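Local coordinates for protein WbmS, polysaccharide deacetylase involved in O-antigen biosynthesis (Bordetella bronchiseptica, PDB 3HFT) that probably acts as a zinc-dependent hydrolase that removes acetyl groups from sugars during O-antigen biosynthesis, at residues A[18-26]-A[63-71]; A[51-59]-A[207-215]. All coordinates share one frame; numbering follows the deposited sequence.

Contact 1 of 2, residues A[18-26]-A[63-71]. With EDO (1,2-ethanediol), chain H.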
loop_
_atom_site.group_PDB
_atom_site.type_symbol
_atom_site.label_atom_id
_atom_site.label_comp_id
_atom_site.label_asym_id
_atom_site.label_seq_id
_atom_site.Cartn_x
_atom_site.Cartn_y
_atom_site.Cartn_z
ATOM N N ASP A 18 -26.989 -8.302 -12.266
ATOM C CA ASP A 18 -27.834 -7.198 -11.809
ATOM C C ASP A 18 -27.636 -6.880 -10.304
ATOM O O ASP A 18 -27.966 -5.774 -9.866
ATOM C CB ASP A 18 -29.301 -7.505 -12.134
ATOM C CG ASP A 18 -29.501 -7.927 -13.596
ATOM O OD1 ASP A 18 -28.859 -8.912 -14.043
ATOM O OD2 ASP A 18 -30.305 -7.275 -14.294
ATOM N N ASN A 19 -27.121 -7.863 -9.538
ATOM C CA ASN A 19 -26.670 -7.678 -8.139
ATOM C C ASN A 19 -25.287 -7.089 -8.217
ATOM O O ASN A 19 -24.274 -7.744 -7.912
ATOM C CB ASN A 19 -26.585 -9.005 -7.375
ATOM N N LYS A 20 -25.228 -5.838 -8.625
ATOM C CA LYS A 20 -23.941 -5.219 -8.847
ATOM C C LYS A 20 -23.192 -4.908 -7.556
ATOM O O LYS A 20 -21.974 -4.906 -7.533
ATOM C CB LYS A 20 -24.116 -3.947 -9.668
ATOM C CG LYS A 20 -23.115 -3.860 -10.790
ATOM C CD LYS A 20 -23.256 -2.558 -11.522
ATOM C CE LYS A 20 -22.815 -2.693 -12.954
ATOM N NZ LYS A 20 -23.885 -3.339 -13.738
ATOM N N PHE A 21 -23.930 -4.610 -6.495
ATOM C CA PHE A 21 -23.366 -4.137 -5.241
ATOM C C PHE A 21 -23.140 -5.304 -4.290
ATOM O O PHE A 21 -24.031 -6.155 -4.094
ATOM C CB PHE A 21 -24.273 -3.109 -4.585
ATOM C CG PHE A 21 -24.376 -1.810 -5.341
ATOM C CD1 PHE A 21 -23.425 -0.816 -5.182
ATOM C CD2 PHE A 21 -25.431 -1.574 -6.211
ATOM C CE1 PHE A 21 -23.526 0.382 -5.865
ATOM C CE2 PHE A 21 -25.539 -0.365 -6.896
ATOM C CZ PHE A 21 -24.587 0.619 -6.722
ATOM N N ALA A 22 -21.968 -5.332 -3.676
ATOM C CA ALA A 22 -21.623 -6.417 -2.790
ATOM C C ALA A 22 -20.911 -5.911 -1.532
ATOM O O ALA A 22 -20.578 -4.732 -1.416
ATOM C CB ALA A 22 -20.752 -7.422 -3.554
ATOM N N ARG A 23 -20.754 -6.822 -0.573
ATOM C CA ARG A 23 -19.991 -6.590 0.633
ATOM C C ARG A 23 -18.552 -7.063 0.432
ATOM O O ARG A 23 -18.298 -7.984 -0.338
ATOM C CB ARG A 23 -20.612 -7.387 1.768
ATOM C CG ARG A 23 -22.064 -7.024 1.997
ATOM C CD ARG A 23 -22.694 -8.003 2.932
ATOM N NE ARG A 23 -22.703 -9.330 2.360
ATOM C CZ ARG A 23 -23.780 -10.042 2.071
ATOM N NH1 ARG A 23 -25.000 -9.593 2.309
ATOM N NH2 ARG A 23 -23.623 -11.241 1.557
ATOM N N ILE A 24 -17.602 -6.458 1.132
ATOM C CA ILE A 24 -16.210 -6.918 1.000
ATOM C C ILE A 24 -16.087 -8.426 1.290
ATOM O O ILE A 24 -15.395 -9.138 0.557
ATOM C CB ILE A 24 -15.233 -6.063 1.889
ATOM C CG1 ILE A 24 -15.184 -4.594 1.408
ATOM C CG2 ILE A 24 -13.826 -6.695 1.970
ATOM C CD1 ILE A 24 -14.392 -4.345 0.081
ATOM N N SER A 25 -16.789 -8.946 2.306
ATOM C CA SER A 25 -16.671 -10.378 2.616
ATOM C C SER A 25 -17.311 -11.296 1.580
ATOM O O SER A 25 -17.218 -12.529 1.703
ATOM C CB SER A 25 -17.280 -10.678 3.978
ATOM O OG SER A 25 -18.593 -10.168 4.042
ATOM N N ASP A 26 -17.930 -10.732 0.545
ATOM C CA ASP A 26 -18.468 -11.549 -0.546
ATOM C C ASP A 26 -17.361 -11.930 -1.538
ATOM O O ASP A 26 -17.564 -12.801 -2.369
ATOM C CB ASP A 26 -19.586 -10.817 -1.295
ATOM C CG ASP A 26 -20.829 -10.597 -0.459
ATOM O OD1 ASP A 26 -21.205 -11.476 0.330
ATOM O OD2 ASP A 26 -21.474 -9.542 -0.630
ATOM N N ALA A 63 -31.715 2.798 -0.893
ATOM C CA ALA A 63 -31.340 2.207 -2.172
ATOM C C ALA A 63 -31.488 0.701 -2.134
ATOM O O ALA A 63 -31.616 0.055 -3.166
ATOM C CB ALA A 63 -29.885 2.597 -2.517
ATOM N N GLY A 64 -31.437 0.131 -0.939
ATOM C CA GLY A 64 -31.567 -1.302 -0.767
ATOM C C GLY A 64 -30.386 -2.122 -1.244
ATOM O O GLY A 64 -30.567 -3.266 -1.642
ATOM N N VAL A 65 -29.184 -1.549 -1.194
ATOM C CA VAL A 65 -27.956 -2.223 -1.664
ATOM C C VAL A 65 -27.041 -2.645 -0.496
ATOM O O VAL A 65 -27.183 -2.164 0.644
ATOM C CB VAL A 65 -27.141 -1.282 -2.629
ATOM C CG1 VAL A 65 -28.023 -0.779 -3.767
ATOM C CG2 VAL A 65 -26.542 -0.052 -1.881
ATOM N N CYS A 66 -26.115 -3.549 -0.801
ATOM C CA CYS A 66 -25.063 -3.976 0.122
ATOM C C CYS A 66 -24.066 -2.854 0.360
ATOM O O CYS A 66 -23.892 -1.973 -0.480
ATOM C CB CYS A 66 -24.268 -5.152 -0.464
ATOM S SG CYS A 66 -25.134 -6.715 -0.450
ATOM N N ALA A 67 -23.386 -2.907 1.504
ATOM C CA ALA A 67 -22.338 -1.956 1.810
ATOM C C ALA A 67 -21.508 -2.473 2.987
ATOM O O ALA A 67 -21.964 -3.323 3.751
ATOM C CB ALA A 67 -22.920 -0.544 2.090
ATOM N N THR A 68 -20.275 -1.995 3.092
ATOM C CA THR A 68 -19.384 -2.379 4.183
ATOM C C THR A 68 -19.011 -1.110 4.951
ATOM O O THR A 68 -18.723 -0.093 4.343
ATOM C CB THR A 68 -18.144 -3.045 3.644
ATOM O OG1 THR A 68 -18.538 -4.123 2.784
ATOM C CG2 THR A 68 -17.275 -3.560 4.786
ATOM N N TRP A 69 -19.003 -1.189 6.282
ATOM C CA TRP A 69 -18.860 0.001 7.147
ATOM C C TRP A 69 -17.700 -0.229 8.070
ATOM O O TRP A 69 -17.690 -1.230 8.805
ATOM C CB TRP A 69 -20.148 0.209 7.991
ATOM C CG TRP A 69 -21.387 0.353 7.134
ATOM C CD1 TRP A 69 -22.041 -0.645 6.495
ATOM C CD2 TRP A 69 -22.054 1.567 6.762
ATOM N NE1 TRP A 69 -23.105 -0.156 5.801
ATOM C CE2 TRP A 69 -23.133 1.206 5.935
ATOM C CE3 TRP A 69 -21.886 2.910 7.101
ATOM C CZ2 TRP A 69 -23.997 2.144 5.374
ATOM C CZ3 TRP A 69 -22.747 3.854 6.545
ATOM C CH2 TRP A 69 -23.807 3.456 5.705
ATOM N N PHE A 70 -16.725 0.669 8.056
ATOM C CA PHE A 70 -15.559 0.499 8.926
ATOM C C PHE A 70 -15.691 1.373 10.176
ATOM O O PHE A 70 -15.669 2.594 10.091
ATOM C CB PHE A 70 -14.273 0.751 8.150
ATOM C CG PHE A 70 -14.031 -0.243 7.069
ATOM C CD1 PHE A 70 -13.636 -1.549 7.370
ATOM C CD2 PHE A 70 -14.140 0.117 5.741
ATOM C CE1 PHE A 70 -13.401 -2.438 6.369
ATOM C CE2 PHE A 70 -13.888 -0.796 4.751
ATOM C CZ PHE A 70 -13.539 -2.074 5.068
ATOM N N ALA A 71 -15.864 0.718 11.332
ATOM C CA ALA A 71 -16.196 1.427 12.581
ATOM C C ALA A 71 -14.981 2.000 13.291
ATOM O O ALA A 71 -13.929 1.338 13.420
ATOM C CB ALA A 71 -16.955 0.478 13.546
HETATM C C1 EDO H . -27.123 -4.523 -6.235
HETATM O O1 EDO H . -26.961 -5.800 -5.632
HETATM C C2 EDO H . -28.316 -4.388 -7.169
HETATM O O2 EDO H . -27.839 -3.841 -8.422
HETATM O O HOH W 1 -26.752 -5.290 -3.052
HETATM O O HOH W 2 -18.983 -3.182 0.250
HETATM O O HOH W 3 -21.693 -2.249 -2.139
#
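Cys66 pushes its CB against the backbone between Ala22 and Arg23, coming within 3.6 Å of Ala22 C, and buries more surface here than any other residue. Its sulphur turns back along the 18-26 chain: with SG anti to the carbonyl carbon (chi1 -74°), it settles 3.9 Å from Arg23 CG and close to the carbonyl of Phe21. Arg23 CG and NH1 both come near this sulphur, the guanidinium obliquely, and a bend at chi3 turns that group back to its own segment. There Arg23 NH2 forms a salt bridge with Asp26 OD1 at 2.7 Å, through the syn lone pair of the carboxylate, while the other oxygen, OD2, receives the backbone N-H of Arg23. Phe21 and Val65 make the apolar end of the contact. CG1 of Val65 reaches Phe21 CD2 at 3.7 Å and its CG2 sits over a face of the ring, whose edge meets C1 of a 1,2-ethanediol. Helix 245-256 packs on both side chains.

Residues 21-24 and 65-68 run nearly parallel, 17° apart, yet water replaces direct pairing between them. One water donates to Phe21 O and accepts from Cys66 N. Backbone bonds tie Ala22 to Ile39 instead, so the segment runs beside the starts of strands 39-44 and 67-71, at the end of the parallel sheet away from the zinc, in what is probably the deformed barrel of polysaccharide deacetylases.

Thr68 supplies the direct bond between the segments. Its OG1 accepts Ile24 N at 3.0 Å, almost straight at 171°, and donates to a second water 2.7 Å from Thr68 OG1, which passes the link on to Ala22 O. Two bonds thus grip this buried hydroxyl, while CG1 of Ile24 packs against Thr68 CB at 4.0 Å.

Contact 2 of 2, residues A[51-59]-A[207-215]. With EDO (1,2-ethanediol), chain D; EDO (1,2-ethanediol), chain F.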
loop_
_atom_site.group_PDB
_atom_site.type_symbol
_atom_site.label_atom_id
_atom_site.label_comp_id
_atom_site.label_asym_id
_atom_site.label_seq_id
_atom_site.Cartn_x
_atom_site.Cartn_y
_atom_site.Cartn_z
ATOM N N PHE A 51 -26.054 11.697 14.128
ATOM C CA PHE A 51 -27.032 12.199 13.149
ATOM C C PHE A 51 -26.440 12.151 11.739
ATOM O O PHE A 51 -27.139 11.880 10.757
ATOM C CB PHE A 51 -27.559 13.610 13.504
ATOM C CG PHE A 51 -26.573 14.724 13.278
ATOM C CD1 PHE A 51 -25.663 15.076 14.265
ATOM C CD2 PHE A 51 -26.624 15.491 12.119
ATOM C CE1 PHE A 51 -24.764 16.112 14.073
ATOM C CE2 PHE A 51 -25.746 16.545 11.923
ATOM C CZ PHE A 51 -24.805 16.854 12.893
ATOM N N VAL A 52 -25.134 12.373 11.649
ATOM C CA VAL A 52 -24.416 12.289 10.380
ATOM C C VAL A 52 -24.353 10.836 9.895
ATOM O O VAL A 52 -24.636 10.562 8.738
ATOM C CB VAL A 52 -23.007 12.901 10.503
ATOM C CG1 VAL A 52 -22.140 12.616 9.242
ATOM C CG2 VAL A 52 -23.106 14.404 10.789
ATOM N N LEU A 53 -23.989 9.904 10.777
ATOM C CA LEU A 53 -23.913 8.492 10.382
ATOM C C LEU A 53 -25.306 7.997 10.013
ATOM O O LEU A 53 -25.476 7.316 9.001
ATOM C CB LEU A 53 -23.289 7.638 11.506
ATOM C CG LEU A 53 -23.247 6.124 11.276
ATOM C CD1 LEU A 53 -22.549 5.768 9.965
ATOM C CD2 LEU A 53 -22.551 5.457 12.454
ATOM N N GLN A 54 -26.317 8.391 10.792
ATOM C CA GLN A 54 -27.686 7.970 10.485
ATOM C C GLN A 54 -28.140 8.398 9.099
ATOM O O GLN A 54 -28.835 7.663 8.411
ATOM C CB GLN A 54 -28.693 8.485 11.503
ATOM C CG GLN A 54 -30.100 7.867 11.271
ATOM C CD GLN A 54 -30.120 6.373 11.533
ATOM O OE1 GLN A 54 -29.778 5.950 12.627
ATOM N NE2 GLN A 54 -30.499 5.570 10.538
ATOM N N ASP A 55 -27.750 9.591 8.677
ATOM C CA ASP A 55 -28.135 10.091 7.365
ATOM C C ASP A 55 -27.535 9.243 6.268
ATOM O O ASP A 55 -28.199 8.934 5.268
ATOM C CB ASP A 55 -27.676 11.546 7.207
ATOM C CG ASP A 55 -27.751 12.036 5.751
ATOM O OD1 ASP A 55 -28.850 12.381 5.300
ATOM O OD2 ASP A 55 -26.720 12.064 5.063
ATOM N N THR A 56 -26.267 8.854 6.439
ATOM C CA THR A 56 -25.633 7.992 5.452
ATOM C C THR A 56 -26.298 6.618 5.426
ATOM O O THR A 56 -26.598 6.116 4.362
ATOM C CB THR A 56 -24.122 7.871 5.661
ATOM O OG1 THR A 56 -23.515 9.167 5.621
ATOM C CG2 THR A 56 -23.513 7.049 4.528
ATOM N N ILE A 57 -26.501 5.998 6.587
ATOM C CA ILE A 57 -27.248 4.722 6.677
ATOM C C ILE A 57 -28.609 4.813 5.966
ATOM O O ILE A 57 -28.975 3.938 5.175
ATOM C CB ILE A 57 -27.456 4.286 8.161
ATOM C CG1 ILE A 57 -26.128 3.846 8.796
ATOM C CG2 ILE A 57 -28.431 3.103 8.268
ATOM C CD1 ILE A 57 -26.179 3.695 10.299
ATOM N N ASP A 58 -29.361 5.873 6.238
ATOM C CA ASP A 58 -30.678 6.039 5.605
ATOM C C ASP A 58 -30.614 6.096 4.077
ATOM O O ASP A 58 -31.424 5.493 3.385
ATOM C CB ASP A 58 -31.365 7.283 6.139
ATOM C CG ASP A 58 -31.775 7.148 7.597
ATOM O OD1 ASP A 58 -31.876 6.006 8.113
ATOM O OD2 ASP A 58 -31.979 8.209 8.216
ATOM N N LEU A 59 -29.602 6.769 3.558
ATOM C CA LEU A 59 -29.407 6.902 2.131
ATOM C C LEU A 59 -29.126 5.547 1.467
ATOM O O LEU A 59 -29.747 5.189 0.450
ATOM C CB LEU A 59 -28.266 7.899 1.907
ATOM C CG LEU A 59 -28.312 8.821 0.709
ATOM C CD1 LEU A 59 -29.627 9.568 0.672
ATOM C CD2 LEU A 59 -27.132 9.806 0.745
ATOM N N PHE A 207 -16.393 6.210 0.982
ATOM C CA PHE A 207 -17.084 7.460 1.356
ATOM C C PHE A 207 -17.021 7.685 2.868
ATOM O O PHE A 207 -17.004 6.742 3.634
ATOM C CB PHE A 207 -18.556 7.407 0.977
ATOM C CG PHE A 207 -18.827 7.410 -0.508
ATOM C CD1 PHE A 207 -18.863 6.234 -1.227
ATOM C CD2 PHE A 207 -19.100 8.607 -1.170
ATOM C CE1 PHE A 207 -19.159 6.257 -2.605
ATOM C CE2 PHE A 207 -19.369 8.636 -2.532
ATOM C CZ PHE A 207 -19.386 7.455 -3.247
ATOM N N HIS A 208 -17.032 8.944 3.269
ATOM C CA HIS A 208 -17.145 9.339 4.675
ATOM C C HIS A 208 -18.518 9.973 4.900
ATOM O O HIS A 208 -18.931 10.838 4.134
ATOM C CB HIS A 208 -16.058 10.340 5.056
ATOM C CG HIS A 208 -14.677 9.809 4.861
ATOM N ND1 HIS A 208 -14.030 9.861 3.639
ATOM C CD2 HIS A 208 -13.849 9.157 5.704
ATOM C CE1 HIS A 208 -12.845 9.280 3.756
ATOM N NE2 HIS A 208 -12.714 8.833 4.995
ATOM N N PRO A 209 -19.218 9.530 5.951
ATOM C CA PRO A 209 -20.505 10.095 6.335
ATOM C C PRO A 209 -20.511 11.619 6.374
ATOM O O PRO A 209 -21.450 12.223 5.844
ATOM C CB PRO A 209 -20.750 9.473 7.705
ATOM C CG PRO A 209 -20.176 8.112 7.563
ATOM C CD PRO A 209 -18.898 8.335 6.746
ATOM N N ILE A 210 -19.452 12.219 6.924
ATOM C CA ILE A 210 -19.356 13.676 6.992
ATOM C C ILE A 210 -19.421 14.293 5.593
ATOM O O ILE A 210 -20.099 15.302 5.390
ATOM C CB ILE A 210 -18.105 14.183 7.794
ATOM C CG1 ILE A 210 -18.280 15.677 8.117
ATOM C CG2 ILE A 210 -16.729 13.889 7.052
ATOM C CD1 ILE A 210 -19.586 16.033 8.963
ATOM N N HIS A 211 -18.760 13.693 4.622
ATOM C CA HIS A 211 -18.788 14.286 3.271
ATOM C C HIS A 211 -20.086 14.011 2.560
ATOM O O HIS A 211 -20.560 14.828 1.771
ATOM C CB HIS A 211 -17.586 13.850 2.439
ATOM C CG HIS A 211 -16.284 14.287 3.015
ATOM N ND1 HIS A 211 -16.067 15.576 3.435
ATOM C CD2 HIS A 211 -15.151 13.604 3.288
ATOM C CE1 HIS A 211 -14.842 15.677 3.917
ATOM N NE2 HIS A 211 -14.262 14.494 3.832
ATOM N N VAL A 212 -20.691 12.860 2.830
ATOM C CA VAL A 212 -22.023 12.575 2.257
ATOM C C VAL A 212 -23.022 13.574 2.861
ATOM O O VAL A 212 -23.845 14.137 2.169
ATOM C CB VAL A 212 -22.442 11.092 2.498
ATOM C CG1 VAL A 212 -23.881 10.806 2.018
ATOM C CG2 VAL A 212 -21.419 10.137 1.793
ATOM N N TYR A 213 -22.952 13.797 4.163
ATOM C CA TYR A 213 -23.852 14.747 4.808
ATOM C C TYR A 213 -23.735 16.170 4.257
ATOM O O TYR A 213 -24.741 16.826 4.022
ATOM C CB TYR A 213 -23.620 14.766 6.323
ATOM C CG TYR A 213 -24.755 15.427 7.059
ATOM C CD1 TYR A 213 -25.885 14.695 7.452
ATOM C CD2 TYR A 213 -24.741 16.786 7.322
ATOM C CE1 TYR A 213 -26.931 15.289 8.111
ATOM C CE2 TYR A 213 -25.813 17.387 7.951
ATOM C CZ TYR A 213 -26.893 16.625 8.346
ATOM O OH TYR A 213 -27.933 17.214 9.004
HETATM N N MSE A 214 -22.516 16.654 4.075
HETATM C CA MSE A 214 -22.296 18.035 3.599
HETATM C C MSE A 214 -22.204 18.135 2.084
HETATM O O MSE A 214 -22.066 19.236 1.561
HETATM C CB MSE A 214 -20.992 18.618 4.170
HETATM C CG MSE A 214 -20.904 18.558 5.714
HETATM SE SE MSE A 214 -19.312 19.515 6.320
HETATM C CE MSE A 214 -19.894 20.810 6.094
ATOM N N ASN A 215 -22.250 17.000 1.391
ATOM C CA ASN A 215 -22.123 16.975 -0.075
ATOM C C ASN A 215 -20.848 17.669 -0.493
ATOM O O ASN A 215 -20.804 18.434 -1.459
ATOM C CB ASN A 215 -23.336 17.580 -0.769
ATOM C CG ASN A 215 -23.304 17.404 -2.295
ATOM O OD1 ASN A 215 -22.815 16.393 -2.813
ATOM N ND2 ASN A 215 -23.835 18.389 -3.009
HETATM C C1 EDO D . -11.676 13.688 6.178
HETATM O O1 EDO D . -11.731 13.998 4.784
HETATM C C2 EDO D . -12.813 12.726 6.540
HETATM O O2 EDO D . -12.493 11.973 7.724
HETATM C C1 EDO F . -8.499 6.673 5.317
HETATM O O1 EDO F . -8.256 7.461 6.501
HETATM C C2 EDO F . -9.865 7.075 4.760
HETATM O O2 EDO F . -10.869 7.184 5.815
#
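Helix 209-214 follows directly on strand 203-207 of the parallel sheet, close to the zinc site, and leans on residues 51-59 of helix 50-63; the axes of the two short segments come within 8.5 Å and cross at 76°. Tyr213 buries the most surface. Phe51 turns a ring edge to the face of Tyr213 in a T-shaped stack, with Phe51 CE2 3.8 Å from Tyr213 CZ and the planes at 89°. Val52 CG2 also lies over a face of the tyrosine, and Asp55 CB meets the ring edge 3.6 Å from Tyr213 CD1. Having CG1 of Val52 anti to the backbone N (chi1 171°) sends that methyl into the first turn of the partner helix, 3.4 Å from Pro209 C. Thr56 crosses the proline at about a right angle, placing its OG1 3.2 Å from Pro209 CA. One turn on, Leu59 CD2 packs on Val212 CG1 at 3.6 Å.

The Asp55 carboxylate forms a salt bridge with Arg246, which also bonds to Val212 O and so joins both helices to helix 245-256. Strand 203-207 pairs with strand 39-44, and His208, the N-cap residue beyond it, touches Asp46, a zinc ligand; helix 77-83 packs against Leu53 and Gln54 of helix 50-63.

How the contacts relate
The four segments alternate along the chain, 18-26, 51-59, 63-71, 207-215, and the centres of the two contacts lie 16 Å apart. Helix 50-63 of contact 2 leads into strand 67-71 of contact 1; with strand 39-44 before them they form a beta-alpha-beta crossover. Trp69 joins the two directly, its CH2 packing 3.8 Å from Thr56 CG2 on the helix. Strand 39-44 lies between strand 67-71 of contact 1 and strand 203-207, which leads into contact 2. Contact 1 thus packs the N-terminal segment at the end of the sheet away from the metal, whereas contact 2 lies at the metal end, with the Pro209 side chain about 9 Å from the zinc held by Asp46, His92 and His127.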